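Local coordinates for glycoside hydrolase family 16 protein (Akkermansia muciniphila, PDB 6T2N), which probably cleaves internal beta-galactosidic linkages in mucin O-glycans, as an endo-acting O-glycanase of a human gut bacterium, at residues N170-G173 against W174-G178. Sequence-based numbering, arbitrary orientation.
Sequences NKWG and WPVNG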
loop_
_atom_site.group_PDB
_atom_site.type_symbol
_atom_site.label_atom_id
_atom_site.label_comp_id
_atom_site.label_asym_id
_atom_site.label_seq_id
_atom_site.Cartn_x
_atom_site.Cartn_y
_atom_site.Cartn_z
ATOM N N ASN A 170 -8.498 -11.562 -7.144
ATOM C CA ASN A 170 -9.789 -11.933 -7.780
ATOM C C ASN A 170 -9.501 -12.188 -9.265
ATOM O O ASN A 170 -8.371 -12.074 -9.686
ATOM C CB ASN A 170 -10.940 -10.922 -7.476
ATOM C CG ASN A 170 -10.537 -9.426 -7.978
ATOM O OD1 ASN A 170 -9.978 -9.261 -9.080
ATOM N ND2 ASN A 170 -10.769 -8.404 -7.184
ATOM N N LYS A 171 -10.490 -12.555 -10.059
ATOM C CA LYS A 171 -10.258 -12.977 -11.467
ATOM C C LYS A 171 -9.844 -11.804 -12.365
ATOM O O LYS A 171 -9.670 -12.047 -13.596
ATOM C CB LYS A 171 -11.534 -13.578 -12.039
ATOM C CG LYS A 171 -12.707 -12.622 -12.173
ATOM C CD LYS A 171 -13.772 -13.241 -13.029
ATOM C CE LYS A 171 -14.810 -12.235 -13.441
ATOM N NZ LYS A 171 -16.099 -12.901 -13.742
ATOM N N TRP A 172 -9.713 -10.589 -11.807
ATOM C CA TRP A 172 -9.424 -9.367 -12.603
ATOM C C TRP A 172 -7.953 -9.032 -12.475
ATOM O O TRP A 172 -7.404 -9.393 -11.442
ATOM C CB TRP A 172 -10.297 -8.182 -12.175
ATOM C CG TRP A 172 -11.709 -8.431 -12.567
ATOM C CD1 TRP A 172 -12.151 -8.771 -13.808
ATOM C CD2 TRP A 172 -12.843 -8.469 -11.690
ATOM N NE1 TRP A 172 -13.490 -9.025 -13.757
ATOM C CE2 TRP A 172 -13.947 -8.829 -12.479
ATOM C CE3 TRP A 172 -13.029 -8.217 -10.327
ATOM C CZ2 TRP A 172 -15.232 -8.908 -11.953
ATOM C CZ3 TRP A 172 -14.282 -8.323 -9.792
ATOM C CH2 TRP A 172 -15.367 -8.674 -10.604
ATOM N N GLY A 173 -7.398 -8.361 -13.488
ATOM C CA GLY A 173 -6.058 -7.752 -13.490
ATOM C C GLY A 173 -6.208 -6.251 -13.410
ATOM O O GLY A 173 -7.369 -5.788 -13.591
ATOM N N TRP A 174 -5.111 -5.517 -13.157
ATOM C CA TRP A 174 -5.188 -4.081 -12.794
ATOM C C TRP A 174 -5.751 -3.263 -13.949
ATOM O O TRP A 174 -5.376 -3.487 -15.084
ATOM C CB TRP A 174 -3.820 -3.596 -12.417
ATOM C CG TRP A 174 -3.824 -2.280 -11.711
ATOM C CD1 TRP A 174 -3.833 -2.043 -10.357
ATOM C CD2 TRP A 174 -3.786 -0.991 -12.344
ATOM N NE1 TRP A 174 -3.822 -0.685 -10.116
ATOM C CE2 TRP A 174 -3.794 -0.027 -11.317
ATOM C CE3 TRP A 174 -3.750 -0.578 -13.674
ATOM C CZ2 TRP A 174 -3.777 1.329 -11.590
ATOM C CZ3 TRP A 174 -3.690 0.767 -13.951
ATOM C CH2 TRP A 174 -3.696 1.705 -12.912
ATOM N N PRO A 175 -6.625 -2.251 -13.754
ATOM C CA PRO A 175 -7.104 -1.784 -12.445
ATOM C C PRO A 175 -8.444 -2.366 -11.969
ATOM O O PRO A 175 -8.997 -1.893 -10.957
ATOM C CB PRO A 175 -7.381 -0.289 -12.680
ATOM C CG PRO A 175 -7.390 -0.102 -14.192
ATOM C CD PRO A 175 -7.128 -1.437 -14.858
ATOM N N VAL A 176 -8.941 -3.357 -12.713
ATOM C CA VAL A 176 -10.307 -3.880 -12.549
ATOM C C VAL A 176 -10.314 -4.663 -11.245
ATOM O O VAL A 176 -11.360 -4.731 -10.646
ATOM C CB VAL A 176 -10.718 -4.697 -13.783
ATOM C CG1 VAL A 176 -12.115 -5.277 -13.672
ATOM C CG2 VAL A 176 -10.618 -3.882 -15.061
ATOM N N ASN A 177 -9.183 -5.185 -10.802
ATOM C CA ASN A 177 -9.122 -6.000 -9.564
ATOM C C ASN A 177 -9.611 -5.108 -8.367
ATOM O O ASN A 177 -9.987 -5.633 -7.317
ATOM C CB ASN A 177 -7.735 -6.687 -9.407
ATOM C CG ASN A 177 -6.549 -5.768 -9.226
ATOM O OD1 ASN A 177 -6.301 -4.879 -10.045
ATOM N ND2 ASN A 177 -5.780 -6.018 -8.187
ATOM N N GLY A 178 -9.218 -3.827 -8.420
ATOM C CA GLY A 178 -9.246 -2.881 -7.269
ATOM C C GLY A 178 -7.889 -2.527 -6.609
ATOM O O GLY A 178 -6.961 -3.350 -6.548
#
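Asn-170 and Trp-172 meet Val-176 and Asn-177 in a local contact that folds one loop back on itself, in the connection between the antiparallel strands 160-168 and 179-181. The evidence for closure is first a side-chain bond: ND2 of Asn-170 donates to the backbone O of Asn-177 at 2.9 Å, with an N-H...O angle of 159° and the acceptor nearly in the amide plane. The other end of that amide works within its own arm, where Asn-170 OD1 accepts from the backbone N of Trp-172 at 3.0 Å. With CG set between the backbone N and the carbonyl carbon (chi1 58°), the amide is held over its own backbone, OD1 near the N of Trp-172 and ND2 turned to the O of Asn-177; ND2 also bonds to Thr-265. Replacing this asparagine by alanine removes both amide ends, and would probably leave the carbonyl of Asn-177 without this donor and the N of Trp-172 without its side-chain acceptor.

Beside this polar link, Val-176 lays its CG1 over one face of the indole of Trp-172, 3.6 Å from the centroid of the five-membered ring and 22° off the normal, a CH-pi contact. The CG of Lys-171 lies above the opposite face, and Tyr-255 meets the same indole edge-to-face. Inside the bend, the O of Gly-173 takes two weak backbone bonds, from the N of Val-176 at 3.0 Å and the N of Asn-177 at 3.4 Å. The side chain of Asn-177 reaches back through ND2 to the O of Gly-168, tying the returning arm to the end of strand 160-168. In this strand connection of the GH16 domain the loop combines two motifs, an Asx turn headed by Asn-170 and a type I beta turn from Pro-175 to Gly-178, with a cis peptide bond between Trp-174 and Pro-175.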